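UPF0255 protein frsA (Vibrio vulnificus, PDB 4I4C) probably hydrolyses carboxylic esters, as a member of the FrsA family within the alpha/beta-hydrolase clan. Local coordinates at residues Leu55-Gln60 and Ala135-Leu140. Residues are numbered along the deposited sequence; the frame is centred on the assembly and turned at random.
Sequences LQWVWQ and AGYPHL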
ATOM      1  N   LEU A  55     -11.209  -3.960   8.349  1.00 16.42           N
ATOM      2  CA  LEU A  55     -10.473  -5.198   8.615  1.00 22.24           C
ATOM      3  C   LEU A  55      -8.983  -5.115   8.243  1.00 13.39           C
ATOM      4  O   LEU A  55      -8.139  -5.674   8.941  1.00 20.08           O
ATOM      5  CB  LEU A  55     -11.151  -6.390   7.918  1.00 21.79           C
ATOM      6  CG  LEU A  55     -12.553  -6.659   8.480  1.00 25.82           C
ATOM      7  CD1 LEU A  55     -13.234  -7.863   7.849  1.00 32.35           C
ATOM      8  CD2 LEU A  55     -12.455  -6.862   9.952  1.00 24.27           C
ATOM      9  N   GLN A  56      -8.660  -4.412   7.159  1.00 18.25           N
ATOM     10  CA  GLN A  56      -7.254  -4.222   6.788  1.00 17.56           C
ATOM     11  C   GLN A  56      -6.516  -3.428   7.864  1.00 22.14           C
ATOM     12  O   GLN A  56      -5.423  -3.781   8.284  1.00 21.56           O
ATOM     13  CB  GLN A  56      -7.132  -3.505   5.446  1.00 19.77           C
ATOM     14  CG  GLN A  56      -5.702  -3.392   4.939  1.00 26.75           C
ATOM     15  CD  GLN A  56      -5.538  -2.335   3.853  1.00 29.36           C
ATOM     16  OE1 GLN A  56      -6.106  -2.451   2.774  1.00 32.66           O
ATOM     17  NE2 GLN A  56      -4.761  -1.297   4.144  1.00 30.41           N
ATOM     18  N   TRP A  57      -7.122  -2.334   8.300  1.00 16.93           N
ATOM     19  CA  TRP A  57      -6.482  -1.476   9.294  1.00 15.82           C
ATOM     20  C   TRP A  57      -6.276  -2.206  10.627  1.00 17.35           C
ATOM     21  O   TRP A  57      -5.230  -2.068  11.256  1.00 21.79           O
ATOM     22  CB  TRP A  57      -7.241  -0.155   9.431  1.00 11.61           C
ATOM     23  CG  TRP A  57      -7.141   0.671   8.191  1.00 11.82           C
ATOM     24  CD1 TRP A  57      -6.089   0.710   7.321  1.00 20.45           C
ATOM     25  CD2 TRP A  57      -8.137   1.550   7.653  1.00 18.64           C
ATOM     26  NE1 TRP A  57      -6.362   1.573   6.287  1.00 24.28           N
ATOM     27  CE2 TRP A  57      -7.611   2.106   6.473  1.00 15.55           C
ATOM     28  CE3 TRP A  57      -9.419   1.925   8.059  1.00 18.82           C
ATOM     29  CZ2 TRP A  57      -8.327   3.013   5.683  1.00 16.90           C
ATOM     30  CZ3 TRP A  57     -10.124   2.830   7.276  1.00 19.59           C
ATOM     31  CH2 TRP A  57      -9.575   3.360   6.103  1.00 12.77           C
ATOM     32  N   VAL A  58      -7.246  -3.022  11.025  1.00 19.07           N
ATOM     33  CA  VAL A  58      -7.117  -3.827  12.240  1.00 20.49           C
ATOM     34  C   VAL A  58      -5.984  -4.847  12.081  1.00 20.09           C
ATOM     35  O   VAL A  58      -5.127  -4.962  12.936  1.00 16.28           O
ATOM     36  CB  VAL A  58      -8.438  -4.541  12.570  1.00 23.49           C
ATOM     37  CG1 VAL A  58      -8.228  -5.615  13.631  1.00 23.90           C
ATOM     38  CG2 VAL A  58      -9.486  -3.526  13.006  1.00 24.95           C
ATOM     39  N   TRP A  59      -5.991  -5.566  10.966  1.00 17.47           N
ATOM     40  CA  TRP A  59      -4.888  -6.455  10.598  1.00 22.52           C
ATOM     41  C   TRP A  59      -3.522  -5.757  10.719  1.00 23.54           C
ATOM     42  O   TRP A  59      -2.578  -6.297  11.292  1.00 20.36           O
ATOM     43  CB  TRP A  59      -5.109  -6.940   9.169  1.00 19.39           C
ATOM     44  CG  TRP A  59      -4.224  -8.053   8.729  1.00 31.10           C
ATOM     45  CD1 TRP A  59      -3.711  -9.057   9.502  1.00 37.93           C
ATOM     46  CD2 TRP A  59      -3.744  -8.283   7.395  1.00 40.97           C
ATOM     47  NE1 TRP A  59      -2.940  -9.896   8.730  1.00 39.55           N
ATOM     48  CE2 TRP A  59      -2.950  -9.448   7.433  1.00 42.28           C
ATOM     49  CE3 TRP A  59      -3.911  -7.616   6.171  1.00 39.61           C
ATOM     50  CZ2 TRP A  59      -2.322  -9.962   6.292  1.00 43.38           C
ATOM     51  CZ3 TRP A  59      -3.284  -8.130   5.034  1.00 41.07           C
ATOM     52  CH2 TRP A  59      -2.501  -9.290   5.107  1.00 39.41           C
ATOM     53  N   GLN A  60      -3.429  -4.545  10.184  1.00 20.98           N
ATOM     54  CA  GLN A  60      -2.206  -3.749  10.268  1.00 13.99           C
ATOM     55  C   GLN A  60      -1.858  -3.254  11.681  1.00 18.24           C
ATOM     56  O   GLN A  60      -0.721  -2.850  11.936  1.00 20.99           O
ATOM     57  CB  GLN A  60      -2.285  -2.563   9.298  1.00 19.25           C
ATOM     58  CG  GLN A  60      -2.324  -3.000   7.856  1.00 16.83           C
ATOM     59  CD  GLN A  60      -2.527  -1.866   6.882  1.00 21.64           C
ATOM     60  OE1 GLN A  60      -3.644  -1.415   6.675  1.00 25.56           O
ATOM     61  NE2 GLN A  60      -1.444  -1.416   6.256  1.00 21.27           N
ATOM     62  N   ALA A 135      -5.028   8.660   8.612  1.00 17.55           N
ATOM     63  CA  ALA A 135      -5.464  10.063   8.564  1.00 18.86           C
ATOM     64  C   ALA A 135      -5.261  10.679   7.173  1.00 14.22           C
ATOM     65  O   ALA A 135      -6.085  11.461   6.698  1.00 14.52           O
ATOM     66  CB  ALA A 135      -4.737  10.897   9.631  1.00 15.29           C
ATOM     67  N   GLY A 136      -4.158  10.320   6.517  1.00 12.64           N
ATOM     68  CA  GLY A 136      -3.860  10.883   5.215  1.00 12.63           C
ATOM     69  C   GLY A 136      -4.460  10.092   4.057  1.00 14.04           C
ATOM     70  O   GLY A 136      -4.570  10.585   2.928  1.00 12.52           O
ATOM     71  N   TYR A 137      -4.825   8.848   4.331  1.00 11.55           N
ATOM     72  CA  TYR A 137      -5.409   7.983   3.298  1.00 18.50           C
ATOM     73  C   TYR A 137      -6.580   8.702   2.650  1.00 20.80           C
ATOM     74  O   TYR A 137      -7.412   9.296   3.366  1.00 18.16           O
ATOM     75  CB  TYR A 137      -5.879   6.681   3.950  1.00 17.28           C
ATOM     76  CG  TYR A 137      -6.801   5.801   3.128  1.00 15.87           C
ATOM     77  CD1 TYR A 137      -6.292   4.848   2.240  1.00 16.96           C
ATOM     78  CD2 TYR A 137      -8.181   5.872   3.288  1.00 14.71           C
ATOM     79  CE1 TYR A 137      -7.146   4.019   1.511  1.00 15.29           C
ATOM     80  CE2 TYR A 137      -9.040   5.049   2.566  1.00 15.58           C
ATOM     81  CZ  TYR A 137      -8.519   4.118   1.680  1.00 12.52           C
ATOM     82  OH  TYR A 137      -9.382   3.288   0.967  1.00 13.22           O
ATOM     83  N   PRO A 138      -6.662   8.651   1.304  1.00 21.36           N
ATOM     84  CA  PRO A 138      -5.802   7.880   0.389  1.00 17.64           C
ATOM     85  C   PRO A 138      -4.612   8.645  -0.216  1.00 21.55           C
ATOM     86  O   PRO A 138      -4.145   8.292  -1.311  1.00 18.07           O
ATOM     87  CB  PRO A 138      -6.768   7.522  -0.732  1.00 19.65           C
ATOM     88  CG  PRO A 138      -7.590   8.783  -0.863  1.00 15.04           C
ATOM     89  CD  PRO A 138      -7.804   9.243   0.585  1.00 19.54           C
ATOM     90  N   HIS A 139      -4.134   9.682   0.459  1.00 13.32           N
ATOM     91  CA  HIS A 139      -2.869  10.318   0.082  1.00 15.54           C
ATOM     92  C   HIS A 139      -2.905  10.979  -1.291  1.00 19.50           C
ATOM     93  O   HIS A 139      -2.048  10.730  -2.144  1.00 17.21           O
ATOM     94  CB  HIS A 139      -1.726   9.302   0.179  1.00 18.64           C
ATOM     95  CG  HIS A 139      -1.730   8.545   1.467  1.00 11.88           C
ATOM     96  ND1 HIS A 139      -1.492   9.153   2.681  1.00 12.23           N
ATOM     97  CD2 HIS A 139      -1.959   7.237   1.735  1.00 12.01           C
ATOM     98  CE1 HIS A 139      -1.571   8.253   3.642  1.00 13.42           C
ATOM     99  NE2 HIS A 139      -1.849   7.081   3.095  1.00 12.62           N
ATOM    100  N   LEU A 140      -3.931  11.795  -1.504  1.00 16.02           N
ATOM    101  CA  LEU A 140      -4.025  12.643  -2.682  1.00 15.15           C
ATOM    102  C   LEU A 140      -2.951  13.719  -2.585  1.00 23.10           C
ATOM    103  O   LEU A 140      -2.719  14.268  -1.504  1.00 23.54           O
ATOM    104  CB  LEU A 140      -5.410  13.277  -2.761  1.00 23.01           C
ATOM    105  CG  LEU A 140      -6.571  12.294  -2.970  1.00 18.94           C
ATOM    106  CD1 LEU A 140      -7.838  13.048  -3.317  1.00 17.37           C
ATOM    107  CD2 LEU A 140      -6.248  11.266  -4.049  1.00 12.45           C
TER
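Tyr137, the first residue to depart from helical geometry at the end of helix 121-136, offers one face of its ring to the edge of Trp57 in a T-shaped stack. The planes stand at 84°, and the six-membered ring of Trp57 and the Tyr137 ring have their centroids 5.3 Å apart. Trp57 CZ2 leads the approach, 3.7 Å from Tyr137 CD2 and offset toward the rim of that ring, with CH2 behind it. The CB bond of Tyr137 already heads for helix 54-60, and a chi1 of 166°, which puts CG anti to the backbone N, carries the phenol on across the end of the indole. At its tip, OH hydrogen-bonds to Asn51 O, which satisfies this hydroxyl and probably helps fix the ring's position. A cis peptide bond follows, and Pro138 CB lies 4.0 Å above the opposite face of the Tyr137 ring, near its rim. At His139 the backbone N bonds back to Gly136 O at 2.7 Å. On the facing helix, one turn apart, Gln56 NE2 donates to Gln60 OE1 (2.8 Å) in a nearly straight bond whose donor stands above the carbonyl plane of Gln60; both glutamines line the pocket of the bound polyether. The buried pair thereby joins the end of helix 121-136 to helix 54-60, while helix 314-323 packs against Tyr137 and Pro138 through Met315.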